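Local coordinates for natterin-like protein (Lethenteron camtschaticum, PDB 6IUL), which probably binds glycans through a jacalin-like lectin module and damages target cell membranes as a pore-forming cytotoxin of the aerolysin type, at residues Ser149-Lys155 / Tyr277-Ile283; Tyr156-Ile162 / Asp274-Thr278. One frame throughout, in Å; residues are numbered along the deposited sequence.

In the fold
Contacts 1 and 2 follow one another along strand 260-285, share Y277 and T278, and lie with centres about 15 Å apart in the aerolysin-type part of the chain. Contact 1 is nearer the chain centre and pairs two strands of one sheet, 135-155 and 260-285, through direct backbone hydrogen bonds, with a buried apolar face and a more exposed face. Where strand 135-155 ends, contact 2 takes over: the loop 156-162 leans on strand segment 274-278 through side chains and a water bridge. Both are partly buried; contact 2 places L275 and Y156 inside, while P157 lies at the surface.

Contact 1. Residues Ser149-Lys155 / Tyr277-Ile283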
ATOM      1  N   SER A 149      -4.557 -17.210  -6.263  1.00 30.16           N
ATOM      2  CA  SER A 149      -3.778 -16.835  -7.441  1.00 31.65           C
ATOM      3  C   SER A 149      -2.445 -16.341  -6.957  1.00 30.46           C
ATOM      4  O   SER A 149      -2.350 -15.260  -6.366  1.00 25.76           O
ATOM      5  CB  SER A 149      -4.471 -15.715  -8.206  1.00 32.68           C
ATOM      6  OG  SER A 149      -5.681 -16.184  -8.737  1.00 44.56           O
ATOM      7  N   VAL A 150      -1.416 -17.135  -7.192  1.00 33.13           N
ATOM      8  CA  VAL A 150      -0.143 -16.936  -6.506  1.00 33.44           C
ATOM      9  C   VAL A 150       1.000 -17.022  -7.488  1.00 36.12           C
ATOM     10  O   VAL A 150       1.135 -17.989  -8.241  1.00 35.52           O
ATOM     11  CB  VAL A 150       0.099 -17.972  -5.397  1.00 34.65           C
ATOM     12  CG1 VAL A 150       1.357 -17.595  -4.631  1.00 39.55           C
ATOM     13  CG2 VAL A 150      -1.037 -18.007  -4.394  1.00 36.32           C
ATOM     14  N   ILE A 151       1.825 -15.994  -7.475  1.00 32.65           N
ATOM     15  CA  ILE A 151       3.012 -15.952  -8.295  1.00 31.40           C
ATOM     16  C   ILE A 151       4.146 -16.559  -7.452  1.00 33.25           C
ATOM     17  O   ILE A 151       4.365 -16.167  -6.317  1.00 33.52           O
ATOM     18  CB  ILE A 151       3.354 -14.528  -8.680  1.00 31.52           C
ATOM     19  CG1 ILE A 151       2.290 -13.982  -9.624  1.00 30.92           C
ATOM     20  CG2 ILE A 151       4.726 -14.485  -9.334  1.00 32.48           C
ATOM     21  CD1 ILE A 151       2.412 -12.508  -9.909  1.00 31.67           C
ATOM     22  N   GLN A 152       4.841 -17.526  -8.016  1.00 32.72           N
ATOM     23  CA  GLN A 152       5.842 -18.295  -7.291  1.00 35.99           C
ATOM     24  C   GLN A 152       6.992 -18.670  -8.217  1.00 36.77           C
ATOM     25  O   GLN A 152       7.040 -18.215  -9.358  1.00 32.60           O
ATOM     26  CB  GLN A 152       5.204 -19.529  -6.650  1.00 38.41           C
ATOM     27  CG  GLN A 152       4.680 -20.581  -7.588  1.00 41.13           C
ATOM     28  CD  GLN A 152       3.557 -21.407  -6.925  1.00 45.67           C
ATOM     29  OE1 GLN A 152       2.481 -20.884  -6.552  1.00 46.02           O
ATOM     30  NE2 GLN A 152       3.795 -22.694  -6.791  1.00 42.35           N
ATOM     31  N   ASP A 153       7.919 -19.492  -7.711  1.00 42.17           N
ATOM     32  CA  ASP A 153       9.176 -19.831  -8.414  1.00 43.41           C
ATOM     33  C   ASP A 153       9.836 -18.590  -9.025  1.00 41.63           C
ATOM     34  O   ASP A 153      10.157 -18.563 -10.216  1.00 38.81           O
ATOM     35  CB  ASP A 153       8.944 -20.882  -9.521  1.00 48.98           C
ATOM     36  CG  ASP A 153       8.302 -22.168  -8.996  1.00 56.37           C
ATOM     37  OD1 ASP A 153       8.508 -22.555  -7.818  1.00 63.88           O
ATOM     38  OD2 ASP A 153       7.597 -22.810  -9.783  1.00 59.43           O
ATOM     39  N   MET A 154      10.004 -17.561  -8.197  1.00 39.33           N
ATOM     40  CA  MET A 154      10.551 -16.276  -8.630  1.00 43.58           C
ATOM     41  C   MET A 154      12.057 -16.398  -8.894  1.00 40.27           C
ATOM     42  O   MET A 154      12.779 -16.911  -8.076  1.00 38.53           O
ATOM     43  CB  MET A 154      10.293 -15.187  -7.576  1.00 41.77           C
ATOM     44  CG  MET A 154      10.792 -13.801  -7.975  1.00 40.55           C
ATOM     45  SD  MET A 154       9.945 -13.134  -9.416  1.00 35.92           S
ATOM     46  CE  MET A 154       8.247 -13.004  -8.828  1.00 39.07           C
ATOM     47  N   LYS A 155      12.498 -15.909 -10.048  1.00 42.33           N
ATOM     48  CA  LYS A 155      13.909 -15.962 -10.434  1.00 40.13           C
ATOM     49  C   LYS A 155      14.312 -14.652 -11.063  1.00 36.12           C
ATOM     50  O   LYS A 155      13.542 -14.050 -11.784  1.00 38.50           O
ATOM     51  CB  LYS A 155      14.186 -17.101 -11.431  1.00 41.24           C
ATOM     52  CG  LYS A 155      14.120 -18.461 -10.801  1.00 47.77           C
ATOM     53  CD  LYS A 155      14.035 -19.562 -11.852  1.00 51.53           C
ATOM     54  CE  LYS A 155      14.190 -20.957 -11.274  1.00 58.23           C
ATOM     55  NZ  LYS A 155      12.923 -21.502 -10.718  1.00 63.69           N
ATOM     56  N   TYR A 277      12.716 -10.537 -14.326  1.00 29.96           N
ATOM     57  CA  TYR A 277      12.339 -11.731 -13.539  1.00 31.80           C
ATOM     58  C   TYR A 277      11.545 -12.707 -14.375  1.00 31.30           C
ATOM     59  O   TYR A 277      10.894 -12.331 -15.332  1.00 35.54           O
ATOM     60  CB  TYR A 277      11.516 -11.352 -12.269  1.00 32.17           C
ATOM     61  CG  TYR A 277      10.058 -11.065 -12.525  1.00 29.21           C
ATOM     62  CD1 TYR A 277       9.125 -12.098 -12.636  1.00 30.16           C
ATOM     63  CD2 TYR A 277       9.616  -9.774 -12.709  1.00 31.97           C
ATOM     64  CE1 TYR A 277       7.783 -11.842 -12.885  1.00 30.35           C
ATOM     65  CE2 TYR A 277       8.275  -9.499 -12.941  1.00 31.83           C
ATOM     66  CZ  TYR A 277       7.365 -10.543 -13.036  1.00 32.03           C
ATOM     67  OH  TYR A 277       6.051 -10.241 -13.297  1.00 28.04           O
ATOM     68  N   THR A 278      11.588 -13.966 -13.981  1.00 31.13           N
ATOM     69  CA  THR A 278      10.700 -14.988 -14.516  1.00 32.86           C
ATOM     70  C   THR A 278       9.989 -15.596 -13.312  1.00 34.34           C
ATOM     71  O   THR A 278      10.522 -15.549 -12.185  1.00 34.66           O
ATOM     72  CB  THR A 278      11.434 -16.107 -15.286  1.00 33.51           C
ATOM     73  OG1 THR A 278      12.304 -16.787 -14.395  1.00 35.82           O
ATOM     74  CG2 THR A 278      12.258 -15.552 -16.463  1.00 34.56           C
ATOM     75  N   ALA A 279       8.789 -16.130 -13.537  1.00 33.06           N
ATOM     76  CA  ALA A 279       8.010 -16.698 -12.458  1.00 34.08           C
ATOM     77  C   ALA A 279       6.870 -17.542 -13.009  1.00 34.55           C
ATOM     78  O   ALA A 279       6.677 -17.641 -14.204  1.00 32.66           O
ATOM     79  CB  ALA A 279       7.436 -15.577 -11.561  1.00 37.21           C
ATOM     80  N   LEU A 280       6.105 -18.147 -12.112  1.00 35.16           N
ATOM     81  CA  LEU A 280       4.956 -18.943 -12.491  1.00 33.85           C
ATOM     82  C   LEU A 280       3.714 -18.413 -11.757  1.00 33.69           C
ATOM     83  O   LEU A 280       3.696 -18.277 -10.524  1.00 32.38           O
ATOM     84  CB  LEU A 280       5.249 -20.392 -12.129  1.00 37.27           C
ATOM     85  CG  LEU A 280       4.132 -21.394 -12.456  1.00 45.15           C
ATOM     86  CD1 LEU A 280       3.934 -21.475 -13.973  1.00 49.15           C
ATOM     87  CD2 LEU A 280       4.360 -22.775 -11.872  1.00 47.53           C
ATOM     88  N   LEU A 281       2.673 -18.136 -12.513  1.00 32.61           N
ATOM     89  CA  LEU A 281       1.378 -17.833 -11.915  1.00 33.37           C
ATOM     90  C   LEU A 281       0.601 -19.127 -11.765  1.00 34.60           C
ATOM     91  O   LEU A 281       0.337 -19.823 -12.748  1.00 39.64           O
ATOM     92  CB  LEU A 281       0.604 -16.844 -12.778  1.00 34.89           C
ATOM     93  CG  LEU A 281      -0.862 -16.634 -12.354  1.00 34.60           C
ATOM     94  CD1 LEU A 281      -0.913 -16.000 -10.997  1.00 33.52           C
ATOM     95  CD2 LEU A 281      -1.570 -15.746 -13.343  1.00 36.03           C
ATOM     96  N   ARG A 282       0.267 -19.489 -10.543  1.00 33.00           N
ATOM     97  CA  ARG A 282      -0.578 -20.643 -10.319  1.00 31.61           C
ATOM     98  C   ARG A 282      -1.923 -20.210  -9.747  1.00 30.86           C
ATOM     99  O   ARG A 282      -1.998 -19.649  -8.649  1.00 32.13           O
ATOM    100  CB  ARG A 282       0.069 -21.629  -9.365  1.00 31.65           C
ATOM    101  CG  ARG A 282      -0.838 -22.793  -9.006  1.00 35.31           C
ATOM    102  CD  ARG A 282      -0.075 -23.966  -8.431  1.00 38.04           C
ATOM    103  NE  ARG A 282       0.749 -24.582  -9.470  1.00 42.98           N
ATOM    104  CZ  ARG A 282       1.857 -25.280  -9.237  1.00 46.51           C
ATOM    105  NH1 ARG A 282       2.321 -25.461  -8.007  1.00 53.31           N
ATOM    106  NH2 ARG A 282       2.506 -25.817 -10.249  1.00 50.74           N
ATOM    107  N   ILE A 283      -2.976 -20.538 -10.475  1.00 29.13           N
ATOM    108  CA  ILE A 283      -4.328 -20.296 -10.037  1.00 27.75           C
ATOM    109  C   ILE A 283      -4.900 -21.615  -9.569  1.00 27.23           C
ATOM    110  O   ILE A 283      -5.016 -22.545 -10.337  1.00 27.06           O
ATOM    111  CB  ILE A 283      -5.184 -19.743 -11.180  1.00 28.40           C
ATOM    112  CG1 ILE A 283      -4.609 -18.389 -11.612  1.00 28.40           C
ATOM    113  CG2 ILE A 283      -6.655 -19.622 -10.754  1.00 32.18           C
ATOM    114  CD1 ILE A 283      -5.208 -17.831 -12.883  1.00 29.53           C
TER
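I151 and A279 meet in an antiparallel beta ladder, interrupted by a beta bulge, that joins strands 135-155 and 260-285 in the aerolysin-type part of the protein. The axes of 149-152 and 277-283 come within 4.6 Å. Paired backbone bonds link V150 to R282, Q152 to L280 and K155 to T278; R282 N to V150 O (2.9 Å) is almost straight, at 177°. Around D153 the register slips by one residue, and the carbonyl of Q152 still receives L280 N before the pairing resumes at K155.

S149, I151, L281 and I283 form the buried face, where I151 CG1 approaches L281 CD1 at 4.0 Å and L295 of strand 290-313 touches both residues. A279 CB is turned in beside I151 at the bulge, 3.7 Å from I151 CG2, which is anti to its backbone N. The face bearing V150, Q152, L280 and R282 is more open to solvent. Q152 NE2 and R282 NH1 are both donors and make no bond, their amide and guanidinium planes standing 74° apart; R282 NE instead forms a salt bridge with D292.

Beyond the bulge, M154 begins away from the partner strand, but bends at chi2 (64°) and chi3 bring its thioether back into a Met-aromatic contact with Y277. The sulfur sits obliquely, 4.3 Å from the ring centroid, and M154 SD is 3.5 Å from Y277 CD1.

Contact 2. Residues Tyr156-Ile162 / Asp274-Thr278; sequences YPTMHQI and DLPYT
L275 projects from strand 260-285 toward the loop that follows strand 135-155, where I162 and M159 receive its two methyl branches. L275 CG lies opposite the carbonyl carbon and next to the backbone N (chi1 -70°), and its branches diverge: CD2 reaches I162 CD1 at 3.6 Å, whereas CD1 lies 4.3 Å from M159 CG. I162 meets it with the CG1-CD1 arm, at a chi1 of 93° that is well away from a staggered value. The M159 chain runs on, extended through chi2, to F230 and V232 of strand 228-238, which join this apolar patch.

A type I turn from Y156 to M159, closed by M159 N to Y156 O and running at M159 into a short 3-10 segment, carries the loop past the strand. Within it, T158 lies across P276 at about a right angle. T158 OG1 is 3.4 Å from P276 CG, and T158 CG2 also packs on that ring carbon. P157 CD approaches the P276 carbonyl oxygen at 3.5 Å. The Y156 ring passes obliquely by Y277, with Y156 CD1 4.1 Å from Y277 CB; its hydroxyl is hydrogen-bonded to W200 NE1.

No direct hydrogen bond joins the two segments. A water accepts from T158 N (2.9 Å) and donates to P276 O (2.8 Å), linking the turn to the strand. Between these two segments, then, the attachment is mainly apolar and non-directional, and a single water serves the two backbone polar groups at the bridge.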
ATOM      1  N   TYR A 156      15.542 -14.225 -10.772  1.00 36.14           N
ATOM      2  CA  TYR A 156      16.141 -13.033 -11.329  1.00 41.00           C
ATOM      3  C   TYR A 156      17.381 -13.504 -12.109  1.00 45.70           C
ATOM      4  O   TYR A 156      18.494 -13.559 -11.566  1.00 46.46           O
ATOM      5  CB  TYR A 156      16.518 -12.049 -10.212  1.00 39.90           C
ATOM      6  CG  TYR A 156      15.374 -11.762  -9.302  1.00 35.31           C
ATOM      7  CD1 TYR A 156      14.491 -10.733  -9.578  1.00 33.74           C
ATOM      8  CD2 TYR A 156      15.181 -12.533  -8.152  1.00 34.83           C
ATOM      9  CE1 TYR A 156      13.429 -10.458  -8.717  1.00 35.27           C
ATOM     10  CE2 TYR A 156      14.122 -12.289  -7.308  1.00 36.43           C
ATOM     11  CZ  TYR A 156      13.235 -11.256  -7.604  1.00 36.65           C
ATOM     12  OH  TYR A 156      12.175 -11.025  -6.756  1.00 35.65           O
ATOM     13  N   PRO A 157      17.178 -13.881 -13.377  1.00 47.25           N
ATOM     14  CA  PRO A 157      18.227 -14.620 -14.110  1.00 49.36           C
ATOM     15  C   PRO A 157      19.498 -13.794 -14.458  1.00 43.50           C
ATOM     16  O   PRO A 157      20.514 -14.364 -14.765  1.00 42.37           O
ATOM     17  CB  PRO A 157      17.500 -15.101 -15.383  1.00 49.45           C
ATOM     18  CG  PRO A 157      16.321 -14.206 -15.517  1.00 51.42           C
ATOM     19  CD  PRO A 157      15.928 -13.746 -14.143  1.00 46.02           C
ATOM     20  N   THR A 158      19.427 -12.475 -14.411  1.00 43.79           N
ATOM     21  CA  THR A 158      20.611 -11.649 -14.681  1.00 42.96           C
ATOM     22  C   THR A 158      21.242 -11.075 -13.407  1.00 48.28           C
ATOM     23  O   THR A 158      22.167 -10.267 -13.490  1.00 41.61           O
ATOM     24  CB  THR A 158      20.302 -10.487 -15.607  1.00 41.28           C
ATOM     25  OG1 THR A 158      19.467  -9.542 -14.941  1.00 40.35           O
ATOM     26  CG2 THR A 158      19.640 -10.971 -16.931  1.00 47.02           C
ATOM     27  N   MET A 159      20.757 -11.508 -12.243  1.00 48.79           N
ATOM     28  CA  MET A 159      21.120 -10.892 -10.982  1.00 53.25           C
ATOM     29  C   MET A 159      22.629 -10.955 -10.653  1.00 55.79           C
ATOM     30  O   MET A 159      23.229  -9.939 -10.297  1.00 43.88           O
ATOM     31  CB  MET A 159      20.342 -11.531  -9.833  1.00 53.11           C
ATOM     32  CG  MET A 159      20.651 -10.843  -8.502  1.00 51.43           C
ATOM     33  SD  MET A 159      19.436 -11.176  -7.216  1.00 51.69           S
ATOM     34  CE  MET A 159      20.174 -12.549  -6.346  1.00 56.78           C
ATOM     35  N   HIS A 160      23.189 -12.154 -10.771  1.00 57.83           N
ATOM     36  CA  HIS A 160      24.612 -12.425 -10.633  1.00 60.74           C
ATOM     37  C   HIS A 160      25.559 -11.647 -11.576  1.00 55.98           C
ATOM     38  O   HIS A 160      26.748 -11.719 -11.386  1.00 61.34           O
ATOM     39  CB  HIS A 160      24.821 -13.937 -10.861  1.00 65.96           C
ATOM     40  CG  HIS A 160      24.523 -14.375 -12.273  1.00 73.43           C
ATOM     41  ND1 HIS A 160      23.237 -14.442 -12.777  1.00 78.02           N
ATOM     42  CD2 HIS A 160      25.342 -14.692 -13.301  1.00 71.02           C
ATOM     43  CE1 HIS A 160      23.281 -14.822 -14.040  1.00 73.67           C
ATOM     44  NE2 HIS A 160      24.545 -14.983 -14.382  1.00 72.59           N
ATOM     45  N   GLN A 161      25.056 -10.957 -12.591  1.00 49.96           N
ATOM     46  CA  GLN A 161      25.906 -10.285 -13.563  1.00 54.44           C
ATOM     47  C   GLN A 161      25.887  -8.785 -13.428  1.00 55.41           C
ATOM     48  O   GLN A 161      26.661  -8.109 -14.108  1.00 53.96           O
ATOM     49  CB  GLN A 161      25.475 -10.602 -15.011  1.00 58.62           C
ATOM     50  CG  GLN A 161      25.506 -12.075 -15.390  1.00 61.02           C
ATOM     51  CD  GLN A 161      24.828 -12.348 -16.742  1.00 66.32           C
ATOM     52  OE1 GLN A 161      24.007 -11.550 -17.235  1.00 60.15           O
ATOM     53  NE2 GLN A 161      25.163 -13.491 -17.344  1.00 67.15           N
ATOM     54  N   ILE A 162      24.994  -8.219 -12.612  1.00 57.77           N
ATOM     55  CA  ILE A 162      25.000  -6.783 -12.481  1.00 59.94           C
ATOM     56  C   ILE A 162      25.328  -6.364 -11.042  1.00 59.70           C
ATOM     57  O   ILE A 162      24.906  -7.004 -10.064  1.00 52.54           O
ATOM     58  CB  ILE A 162      23.743  -6.142 -13.060  1.00 65.81           C
ATOM     59  CG1 ILE A 162      22.690  -5.961 -12.019  1.00 71.18           C
ATOM     60  CG2 ILE A 162      23.160  -6.951 -14.225  1.00 62.42           C
ATOM     61  CD1 ILE A 162      21.803  -4.774 -12.349  1.00 76.74           C
ATOM     62  N   ASP A 274      16.738  -2.702 -10.465  1.00 45.60           N
ATOM     63  CA  ASP A 274      15.997  -2.788 -11.719  1.00 48.24           C
ATOM     64  C   ASP A 274      16.487  -4.056 -12.427  1.00 45.78           C
ATOM     65  O   ASP A 274      17.624  -4.099 -12.891  1.00 45.41           O
ATOM     66  CB  ASP A 274      16.221  -1.526 -12.561  1.00 52.80           C
ATOM     67  CG  ASP A 274      15.334  -1.466 -13.809  1.00 65.35           C
ATOM     68  OD1 ASP A 274      15.243  -2.464 -14.560  1.00 71.07           O
ATOM     69  OD2 ASP A 274      14.742  -0.397 -14.077  1.00 83.01           O
ATOM     70  N   LEU A 275      15.652  -5.095 -12.462  1.00 40.35           N
ATOM     71  CA  LEU A 275      16.091  -6.441 -12.838  1.00 40.24           C
ATOM     72  C   LEU A 275      14.979  -7.233 -13.538  1.00 40.94           C
ATOM     73  O   LEU A 275      13.863  -7.182 -13.110  1.00 39.45           O
ATOM     74  CB  LEU A 275      16.482  -7.228 -11.597  1.00 37.95           C
ATOM     75  CG  LEU A 275      17.757  -6.877 -10.804  1.00 41.52           C
ATOM     76  CD1 LEU A 275      17.853  -7.795  -9.611  1.00 38.83           C
ATOM     77  CD2 LEU A 275      19.027  -7.025 -11.675  1.00 41.36           C
ATOM     78  N   PRO A 276      15.285  -7.966 -14.616  1.00 41.30           N
ATOM     79  CA  PRO A 276      14.271  -8.862 -15.185  1.00 40.54           C
ATOM     80  C   PRO A 276      13.958 -10.039 -14.265  1.00 37.35           C
ATOM     81  O   PRO A 276      14.833 -10.474 -13.496  1.00 35.41           O
ATOM     82  CB  PRO A 276      14.919  -9.358 -16.510  1.00 42.22           C
ATOM     83  CG  PRO A 276      16.402  -9.163 -16.292  1.00 43.82           C
ATOM     84  CD  PRO A 276      16.518  -7.930 -15.426  1.00 42.57           C
ATOM     85  N   TYR A 277      12.716 -10.537 -14.326  1.00 29.96           N
ATOM     86  CA  TYR A 277      12.339 -11.731 -13.539  1.00 31.80           C
ATOM     87  C   TYR A 277      11.545 -12.707 -14.375  1.00 31.30           C
ATOM     88  O   TYR A 277      10.894 -12.331 -15.332  1.00 35.54           O
ATOM     89  CB  TYR A 277      11.516 -11.352 -12.269  1.00 32.17           C
ATOM     90  CG  TYR A 277      10.058 -11.065 -12.525  1.00 29.21           C
ATOM     91  CD1 TYR A 277       9.125 -12.098 -12.636  1.00 30.16           C
ATOM     92  CD2 TYR A 277       9.616  -9.774 -12.709  1.00 31.97           C
ATOM     93  CE1 TYR A 277       7.783 -11.842 -12.885  1.00 30.35           C
ATOM     94  CE2 TYR A 277       8.275  -9.499 -12.941  1.00 31.83           C
ATOM     95  CZ  TYR A 277       7.365 -10.543 -13.036  1.00 32.03           C
ATOM     96  OH  TYR A 277       6.051 -10.241 -13.297  1.00 28.04           O
ATOM     97  N   THR A 278      11.588 -13.966 -13.981  1.00 31.13           N
ATOM     98  CA  THR A 278      10.700 -14.988 -14.516  1.00 32.86           C
ATOM     99  C   THR A 278       9.989 -15.596 -13.312  1.00 34.34           C
ATOM    100  O   THR A 278      10.522 -15.549 -12.185  1.00 34.66           O
ATOM    101  CB  THR A 278      11.434 -16.107 -15.286  1.00 33.51           C
ATOM    102  OG1 THR A 278      12.304 -16.787 -14.395  1.00 35.82           O
ATOM    103  CG2 THR A 278      12.258 -15.552 -16.463  1.00 34.56           C
TER
HETATM  104  O   HOH W   1      17.624 -10.659 -13.087  1.00 34.54           O